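Local coordinates for type II restriction enzyme NgoMIV (Neisseria gonorrhoeae, PDB 1FIU), which recognises the double-stranded DNA sequence 5'-GCCGGC-3' and cleaves it after the first G in a magnesium-dependent reaction, working as a homotetramer, at residues I[183-188]-I[196-201]; I[217-222]-I[275-280]; I[226-231]-I[239-244]. One frame throughout, in Å; residues are numbered along the deposited sequence.

How the interactions relate
From the N terminus, interaction 1 closes first: the chain leaves strand 179-187 and, after a short connection, packs the start of helix 197-208 beside it. Interaction 2 opens afterwards at strand 215-220 and closes a much longer loop, with 52 residues between its segments, at the end of strand 274-276. Interaction 3, helix 225-232 on strand 240-243, is nested inside that loop. All three reach one mixed sheet in which strands 179-187, 215-220, 240-243 and 274-276 follow one another in parallel. Backbone bonds link the contacts directly: Ser-185 O with Val-219 N, and Val-218 O with Tyr-242 N. Ser-230 O, meeting Gln-196 NE2 and Arg-199 NH2, joins interactions 1 and 3.

Interaction 1. Residues I[183-188]-I[196-201]; sequences SISCKW and QNARSE. With MG (magnesium ion), chain Q; ACY (acetic acid), chain R; nucleotides of chain D.
Lys-187 and Asn-197 reach for each other from opposite directions, the lysine off the strand and the asparagine off helix 197-208. Lys-187 NZ gives a hydrogen bond of 2.8 Å to Asn-197 OD1, arriving in the carbonyl plane on a lone pair (C=O...N angle 131°). The lysine chain runs extended and then bends at its last torsion (chi4 -58°), which turns the ammonium towards that oxygen, to O of a metal-bound acetate, probably from the crystallisation liquor, and to a water on the magnesium. The other end of the same amide faces the DNA: Asn-197 ND2 donates to OP1 of DC1 of chain D at 3.0 Å, the N-H...O angle being 159°. One flat group thus links the lysine with the 5'-phosphate left by cleavage. Ala-198 CB packs 4.0 Å from Lys-187 CE. The backbone takes part too: Cys-186 O binds the magnesium at 2.2 Å, alongside DC1 OP2 at 2.1 Å and Asp-140, and Trp-188 N donates to OP1 of DC2 of chain D. The site belongs to the PD-(D/E)XK clan as a variant: Asp-140 and the Cys-186 carbonyl bind metal, Lys-187 holds the lysine position, and Ser-185 takes the usual acidic place.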
# COMPACT_ATOMS: atom_id res chain seq x y z
N SER I 183 16.67 -8.21 -4.78
CA SER I 183 15.76 -9.03 -5.59
C SER I 183 15.95 -8.45 -6.99
O SER I 183 15.70 -7.26 -7.20
CB SER I 183 14.30 -8.83 -5.19
OG SER I 183 13.44 -9.45 -6.17
N ILE I 184 16.41 -9.28 -7.91
CA ILE I 184 16.64 -8.85 -9.29
C ILE I 184 15.74 -9.67 -10.19
O ILE I 184 15.96 -10.84 -10.39
CB ILE I 184 18.11 -9.06 -9.69
CG1 ILE I 184 19.02 -8.23 -8.78
CG2 ILE I 184 18.29 -8.71 -11.18
CD1 ILE I 184 20.49 -8.54 -8.93
N SER I 185 14.70 -9.03 -10.71
CA SER I 185 13.76 -9.68 -11.60
C SER I 185 14.26 -9.46 -13.04
O SER I 185 14.69 -8.36 -13.38
CB SER I 185 12.39 -9.03 -11.41
OG SER I 185 11.59 -9.21 -12.56
N CYS I 186 14.20 -10.51 -13.87
CA CYS I 186 14.65 -10.41 -15.27
C CYS I 186 13.47 -10.66 -16.22
O CYS I 186 12.62 -11.50 -15.95
CB CYS I 186 15.71 -11.49 -15.58
SG CYS I 186 17.21 -11.37 -14.61
N LYS I 187 13.46 -9.92 -17.32
CA LYS I 187 12.43 -10.12 -18.34
C LYS I 187 13.13 -9.97 -19.70
O LYS I 187 13.57 -8.88 -20.05
CB LYS I 187 11.33 -9.08 -18.19
CG LYS I 187 10.59 -9.24 -16.86
CD LYS I 187 9.35 -8.35 -16.74
CE LYS I 187 8.55 -8.68 -15.46
NZ LYS I 187 8.14 -10.12 -15.45
N TRP I 188 13.26 -11.08 -20.44
CA TRP I 188 13.94 -11.05 -21.74
C TRP I 188 13.19 -10.07 -22.66
O TRP I 188 13.80 -9.22 -23.33
CB TRP I 188 13.98 -12.46 -22.32
CG TRP I 188 14.51 -12.55 -23.74
CD1 TRP I 188 13.84 -13.03 -24.82
CD2 TRP I 188 15.80 -12.12 -24.21
NE1 TRP I 188 14.63 -12.93 -25.95
CE2 TRP I 188 15.83 -12.37 -25.61
CE3 TRP I 188 16.92 -11.55 -23.60
CZ2 TRP I 188 16.95 -12.06 -26.40
CZ3 TRP I 188 18.03 -11.24 -24.38
CH2 TRP I 188 18.03 -11.50 -25.77
N GLN I 196 3.49 -7.00 -15.00
CA GLN I 196 3.02 -6.50 -13.70
C GLN I 196 3.34 -7.41 -12.53
O GLN I 196 3.20 -7.00 -11.37
CB GLN I 196 1.51 -6.21 -13.74
CG GLN I 196 1.13 -5.22 -14.86
CD GLN I 196 2.00 -3.97 -14.92
OE1 GLN I 196 2.27 -3.33 -13.90
NE2 GLN I 196 2.45 -3.61 -16.11
N ASN I 197 3.75 -8.65 -12.79
CA ASN I 197 4.11 -9.51 -11.66
C ASN I 197 5.36 -8.96 -10.95
O ASN I 197 5.58 -9.28 -9.78
CB ASN I 197 4.29 -10.99 -12.06
CG ASN I 197 5.47 -11.27 -13.01
OD1 ASN I 197 6.02 -10.24 -13.62
ND2 ASN I 197 5.85 -12.45 -13.20
N ALA I 198 6.14 -8.08 -11.61
CA ALA I 198 7.31 -7.46 -10.95
C ALA I 198 6.79 -6.51 -9.86
O ALA I 198 7.40 -6.35 -8.80
CB ALA I 198 8.17 -6.70 -11.97
N ARG I 199 5.65 -5.88 -10.12
CA ARG I 199 5.07 -4.99 -9.14
C ARG I 199 4.46 -5.73 -7.96
O ARG I 199 4.62 -5.30 -6.80
CB ARG I 199 3.98 -4.08 -9.77
CG ARG I 199 4.51 -3.06 -10.77
CD ARG I 199 3.41 -2.09 -11.24
NE ARG I 199 3.75 -1.36 -12.47
CZ ARG I 199 4.36 -0.19 -12.54
NH1 ARG I 199 4.75 0.45 -11.43
NH2 ARG I 199 4.58 0.38 -13.73
N SER I 200 3.76 -6.84 -8.21
CA SER I 200 3.16 -7.56 -7.11
C SER I 200 4.23 -8.21 -6.25
O SER I 200 4.12 -8.23 -5.01
CB SER I 200 2.13 -8.57 -7.61
OG SER I 200 2.72 -9.47 -8.52
N GLU I 201 5.30 -8.70 -6.88
CA GLU I 201 6.38 -9.31 -6.11
C GLU I 201 7.07 -8.23 -5.28
O GLU I 201 7.40 -8.45 -4.11
CB GLU I 201 7.33 -10.08 -7.05
CG GLU I 201 6.71 -11.44 -7.42
CD GLU I 201 7.51 -12.26 -8.45
OE1 GLU I 201 8.75 -12.39 -8.29
OE2 GLU I 201 6.88 -12.80 -9.39
MG MG Q . 11.43 -12.88 -14.68
C ACY R . 9.79 -11.45 -12.44
O ACY R . 10.27 -11.17 -13.64
OXT ACY R . 9.96 -12.50 -11.80
CH3 ACY R . 8.99 -10.34 -11.77
P DC D 2 10.92 -14.02 -19.44
OP1 DC D 2 12.28 -13.49 -19.61
OP2 DC D 2 9.88 -13.21 -18.75
O5' DC D 2 10.33 -14.36 -20.88
C5' DC D 2 11.07 -15.20 -21.75
C4' DC D 2 10.31 -15.43 -23.04
O4' DC D 2 9.09 -16.15 -22.79
C3' DC D 2 9.94 -14.17 -23.84
O3' DC D 2 10.47 -14.39 -25.17
C2' DC D 2 8.43 -14.06 -23.67
C1' DC D 2 7.98 -15.49 -23.40
N1 DC D 2 6.84 -15.60 -22.47
C2 DC D 2 5.62 -16.15 -22.93
O2 DC D 2 5.57 -16.60 -24.12
N3 DC D 2 4.54 -16.18 -22.09
C4 DC D 2 4.66 -15.72 -20.83
N4 DC D 2 3.56 -15.75 -20.03
C5 DC D 2 5.89 -15.22 -20.32
C6 DC D 2 6.95 -15.17 -21.17
OP3 DC D 1 8.02 -15.65 -13.32
P DC D 1 8.73 -14.84 -14.37
OP1 DC D 1 7.89 -13.70 -14.93
OP2 DC D 1 10.12 -14.41 -13.96
O5' DC D 1 8.96 -15.83 -15.64
C5' DC D 1 10.17 -16.57 -15.77
C4' DC D 1 10.30 -17.12 -17.17
O4' DC D 1 9.35 -18.21 -17.32
C3' DC D 1 9.94 -16.12 -18.26
O3' DC D 1 11.08 -15.47 -18.77
C2' DC D 1 9.27 -16.96 -19.34
C1' DC D 1 8.81 -18.22 -18.64
N1 DC D 1 7.33 -18.21 -18.51
C2 DC D 1 6.57 -18.83 -19.50
O2 DC D 1 7.15 -19.33 -20.46
N3 DC D 1 5.21 -18.88 -19.37
C4 DC D 1 4.62 -18.30 -18.32
N4 DC D 1 3.29 -18.38 -18.23
C5 DC D 1 5.37 -17.63 -17.31
C6 DC D 1 6.71 -17.60 -17.45
O HOH W 1 9.93 -12.57 -16.21
O HOH W 2 12.73 -14.33 -15.75

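Interaction 2. Residues I[217-222]-I[275-280]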
# COMPACT_ATOMS: atom_id res chain seq x y z
N VAL I 217 14.86 -4.52 -8.16
CA VAL I 217 15.11 -3.98 -9.51
C VAL I 217 14.67 -4.95 -10.59
O VAL I 217 14.41 -6.12 -10.32
CB VAL I 217 16.62 -3.68 -9.71
CG1 VAL I 217 17.09 -2.66 -8.66
CG2 VAL I 217 17.43 -5.02 -9.60
N VAL I 218 14.58 -4.45 -11.82
CA VAL I 218 14.19 -5.29 -12.95
C VAL I 218 15.22 -5.07 -14.04
O VAL I 218 15.64 -3.94 -14.27
CB VAL I 218 12.82 -4.87 -13.52
CG1 VAL I 218 12.50 -5.72 -14.74
CG2 VAL I 218 11.73 -5.02 -12.46
N VAL I 219 15.66 -6.15 -14.69
CA VAL I 219 16.61 -6.03 -15.81
C VAL I 219 15.87 -6.58 -17.03
O VAL I 219 15.24 -7.63 -16.95
CB VAL I 219 17.89 -6.88 -15.58
CG1 VAL I 219 18.80 -6.83 -16.85
CG2 VAL I 219 18.65 -6.35 -14.36
N THR I 220 15.93 -5.89 -18.16
CA THR I 220 15.19 -6.34 -19.32
C THR I 220 15.93 -6.14 -20.64
O THR I 220 16.80 -5.27 -20.75
CB THR I 220 13.81 -5.59 -19.38
OG1 THR I 220 12.97 -6.18 -20.39
CG2 THR I 220 14.01 -4.10 -19.69
N ALA I 221 15.59 -6.97 -21.64
CA ALA I 221 16.17 -6.80 -22.96
C ALA I 221 15.06 -6.34 -23.92
O ALA I 221 15.25 -6.36 -25.13
CB ALA I 221 16.81 -8.09 -23.46
N GLU I 222 13.92 -5.92 -23.37
CA GLU I 222 12.82 -5.43 -24.23
C GLU I 222 13.31 -4.24 -25.06
O GLU I 222 13.84 -3.26 -24.52
CB GLU I 222 11.62 -5.03 -23.35
CG GLU I 222 10.53 -4.24 -24.11
CD GLU I 222 9.99 -5.00 -25.31
OE1 GLU I 222 9.68 -4.34 -26.33
OE2 GLU I 222 9.86 -6.24 -25.25
N LYS I 275 17.98 2.81 -16.42
CA LYS I 275 19.43 2.96 -16.53
C LYS I 275 19.99 1.83 -17.38
O LYS I 275 19.24 1.03 -17.93
CB LYS I 275 20.08 2.94 -15.13
CG LYS I 275 19.62 4.08 -14.21
CD LYS I 275 20.28 3.96 -12.82
CE LYS I 275 19.77 5.04 -11.85
NZ LYS I 275 20.68 5.08 -10.62
N ASP I 276 21.32 1.76 -17.48
CA ASP I 276 21.97 0.71 -18.27
C ASP I 276 22.35 -0.45 -17.35
O ASP I 276 22.53 -0.24 -16.15
CB ASP I 276 23.26 1.24 -18.90
CG ASP I 276 23.94 0.20 -19.77
OD1 ASP I 276 23.33 -0.23 -20.77
OD2 ASP I 276 25.07 -0.20 -19.46
N ILE I 277 22.51 -1.64 -17.92
CA ILE I 277 22.92 -2.82 -17.12
C ILE I 277 24.23 -2.49 -16.34
O ILE I 277 24.41 -2.95 -15.21
CB ILE I 277 23.15 -4.07 -18.06
CG1 ILE I 277 23.59 -5.30 -17.26
CG2 ILE I 277 24.19 -3.77 -19.12
CD1 ILE I 277 22.57 -5.81 -16.32
N SER I 278 25.11 -1.67 -16.92
CA SER I 278 26.38 -1.33 -16.25
C SER I 278 26.22 -0.46 -15.00
O SER I 278 27.15 -0.32 -14.21
CB SER I 278 27.36 -0.64 -17.24
OG SER I 278 26.95 0.67 -17.57
N ASP I 279 25.05 0.14 -14.82
CA ASP I 279 24.79 0.97 -13.65
C ASP I 279 24.39 0.09 -12.46
O ASP I 279 24.49 0.51 -11.29
CB ASP I 279 23.64 1.93 -13.95
CG ASP I 279 24.03 2.98 -14.95
OD1 ASP I 279 25.01 3.68 -14.66
OD2 ASP I 279 23.37 3.10 -16.01
N LEU I 280 23.95 -1.12 -12.75
CA LEU I 280 23.44 -1.99 -11.69
C LEU I 280 24.42 -2.37 -10.58
O LEU I 280 24.09 -2.22 -9.38
CB LEU I 280 22.79 -3.24 -12.28
CG LEU I 280 22.16 -4.18 -11.23
CD1 LEU I 280 21.17 -3.40 -10.34
CD2 LEU I 280 21.46 -5.33 -11.93
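Val-219 and Ile-277 mark the closest backbone approach of 217-222 and 275-280, their CA atoms 7.2 Å apart, while Val-217 and Leu-280 stand at 8.8 Å. That spacing is too wide for paired strands, and strand 240-243 indeed runs between strands 215-220 and 274-276 in the central mixed sheet of this PD-(D/E)XK nuclease. The contact is made over one side of the sheet, where the chain leaving strand 274-276 takes helical backbone angles at 277-279 and leads into helix 280-283. The evidence for purely apolar packing is three methyl pairs. Val-219 serves two partners with its two branches: CG1 lies 3.9 Å from Ile-277 CD1, and CG2 lies 3.9 Å from Leu-280 CD2. With CG1 opposite the backbone N (chi1 175°), the valine's fixed fork is aimed so that each methyl meets a different residue. Leu-280 divides its own methyls likewise, sending CD1 to Val-217 CG2 at 4.1 Å; in each pair the side chains approach at a slant. Helix 62-81 covers the group, Phe-69 and Cys-73 meeting Val-219, Phe-76 meeting Ile-277, and Val-77 meeting Leu-280. The turn that presents Ile-277 is held by Asp-276: Ser-278 N, 2.9 Å away, meets Asp-276 OD2 from above the carboxylate plane, closing an Asx turn, while Ser-278 OG uses the anti lone pair of the same oxygen at 2.8 Å.

Interaction 3. Residues I[226-231]-I[239-244]; sequences SRISSI and DCVYHF
The imidazole of His-243 is the flat group touched across this contact, and Ile-228 reaches it obliquely, the two side chains crossing at about a right angle. The terminal methyl Ile-228 CD1 is 3.7 Å from His-243 CD2 and 4.2 Å from NE2; it is nearest these two ring atoms, oblique to the ring. His-243 NE2 has its strong polar partner elsewhere, a hydrogen bond with Glu-222 O, in the loop just after strand 215-220, which restrains the ring's rotation while the methyl packs against it. Ile-228 divides its branches: CG1 lies next to the backbone N (chi1 -66°) and extends onward through CD1 to the histidine, whereas CG2 turns to Val-241 CG1 at a loose 4.5 Å. Val-241 receives a second isoleucine on its other methyl, with CG2 4.2 Å from Ile-231 CG2. This is helix-on-sheet packing within a beta-alpha-beta crossover, in which helix 225-232 connects the parallel neighbours 215-220 and 240-243. The short helix and strand segments approach to 9.7 Å between axes and run roughly antiparallel, at 151°, while the CA atoms of Ile-231 and Val-241 are 7.8 Å apart. Val-218 and Leu-274, on the strands flanking 240-243, also touch Val-241, and Met-268 of helix 259-270 meets Ile-228. Within the helix, Ser-230 OG bonds to Arg-227 O at 2.7 Å in the carbonyl plane, an oxygen that also accepts from Ser-230 N. The helix also carries Arg-227, whose guanidinium forms a salt bridge with Asp-34 and makes a weak hydrogen bond to O6 of a guanine in the bound DNA.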
# COMPACT_ATOMS: atom_id res chain seq x y z
N SER I 226 7.96 1.91 -25.05
CA SER I 226 6.58 1.77 -24.60
C SER I 226 6.40 0.56 -23.69
O SER I 226 5.79 0.67 -22.63
CB SER I 226 5.60 1.69 -25.79
OG SER I 226 5.84 0.56 -26.58
N ARG I 227 6.94 -0.59 -24.09
CA ARG I 227 6.79 -1.78 -23.26
C ARG I 227 7.64 -1.68 -21.99
O ARG I 227 7.20 -2.10 -20.91
CB ARG I 227 7.13 -3.03 -24.08
CG ARG I 227 5.89 -3.55 -24.84
CD ARG I 227 6.23 -4.52 -25.96
NE ARG I 227 4.99 -5.10 -26.47
CZ ARG I 227 4.83 -5.59 -27.69
NH1 ARG I 227 5.83 -5.58 -28.56
NH2 ARG I 227 3.67 -6.11 -28.03
N ILE I 228 8.82 -1.10 -22.10
CA ILE I 228 9.65 -0.90 -20.91
C ILE I 228 8.87 -0.03 -19.90
O ILE I 228 8.88 -0.29 -18.68
CB ILE I 228 10.97 -0.17 -21.27
CG1 ILE I 228 11.83 -1.06 -22.16
CG2 ILE I 228 11.71 0.28 -19.98
CD1 ILE I 228 12.93 -0.28 -22.85
N SER I 229 8.19 1.01 -20.41
CA SER I 229 7.46 1.94 -19.55
C SER I 229 6.36 1.30 -18.71
O SER I 229 6.00 1.84 -17.65
CB SER I 229 6.89 3.11 -20.38
OG SER I 229 5.68 2.74 -21.05
N SER I 230 5.84 0.15 -19.16
CA SER I 230 4.77 -0.53 -18.43
C SER I 230 5.25 -1.02 -17.05
O SER I 230 4.43 -1.29 -16.19
CB SER I 230 4.18 -1.70 -19.23
OG SER I 230 5.09 -2.76 -19.40
N ILE I 231 6.56 -1.15 -16.85
CA ILE I 231 7.06 -1.52 -15.52
C ILE I 231 7.97 -0.41 -14.94
O ILE I 231 8.04 -0.25 -13.72
CB ILE I 231 7.79 -2.90 -15.56
CG1 ILE I 231 8.19 -3.35 -14.14
CG2 ILE I 231 9.00 -2.83 -16.46
CD1 ILE I 231 7.00 -3.66 -13.21
N ASP I 239 12.45 -0.23 -7.57
CA ASP I 239 13.43 0.83 -7.34
C ASP I 239 13.86 1.52 -8.64
O ASP I 239 13.92 2.75 -8.71
CB ASP I 239 14.71 0.29 -6.68
CG ASP I 239 14.48 -0.29 -5.28
OD1 ASP I 239 13.35 -0.22 -4.76
OD2 ASP I 239 15.45 -0.83 -4.73
N CYS I 240 14.20 0.70 -9.63
CA CYS I 240 14.67 1.19 -10.93
C CYS I 240 14.72 0.01 -11.91
O CYS I 240 14.80 -1.14 -11.49
CB CYS I 240 16.07 1.78 -10.77
SG CYS I 240 16.61 2.78 -12.24
N VAL I 241 14.65 0.31 -13.21
CA VAL I 241 14.74 -0.72 -14.24
C VAL I 241 16.06 -0.53 -14.97
O VAL I 241 16.53 0.60 -15.15
CB VAL I 241 13.54 -0.60 -15.23
CG1 VAL I 241 13.69 -1.55 -16.42
CG2 VAL I 241 12.26 -0.94 -14.50
N TYR I 242 16.68 -1.63 -15.38
CA TYR I 242 17.97 -1.57 -16.07
C TYR I 242 17.86 -2.27 -17.42
O TYR I 242 17.39 -3.40 -17.48
CB TYR I 242 19.03 -2.26 -15.21
CG TYR I 242 19.22 -1.54 -13.89
CD1 TYR I 242 18.30 -1.69 -12.85
CD2 TYR I 242 20.30 -0.67 -13.70
CE1 TYR I 242 18.44 -0.98 -11.63
CE2 TYR I 242 20.46 0.04 -12.49
CZ TYR I 242 19.52 -0.12 -11.47
OH TYR I 242 19.67 0.60 -10.30
N HIS I 243 18.28 -1.58 -18.48
CA HIS I 243 18.20 -2.12 -19.84
C HIS I 243 19.50 -2.82 -20.22
O HIS I 243 20.60 -2.31 -19.93
CB HIS I 243 17.90 -0.98 -20.84
CG HIS I 243 17.46 -1.46 -22.19
ND1 HIS I 243 18.33 -1.64 -23.25
CD2 HIS I 243 16.25 -1.90 -22.62
CE1 HIS I 243 17.67 -2.16 -24.27
NE2 HIS I 243 16.41 -2.33 -23.92
N PHE I 244 19.38 -3.96 -20.90
CA PHE I 244 20.55 -4.73 -21.28
C PHE I 244 21.49 -4.05 -22.27
O PHE I 244 22.65 -4.43 -22.39
CB PHE I 244 20.13 -6.12 -21.83
CG PHE I 244 19.97 -6.18 -23.33
CD1 PHE I 244 20.74 -7.07 -24.08
CD2 PHE I 244 19.02 -5.38 -23.99
CE1 PHE I 244 20.56 -7.18 -25.46
CE2 PHE I 244 18.85 -5.49 -25.39
CZ PHE I 244 19.61 -6.39 -26.11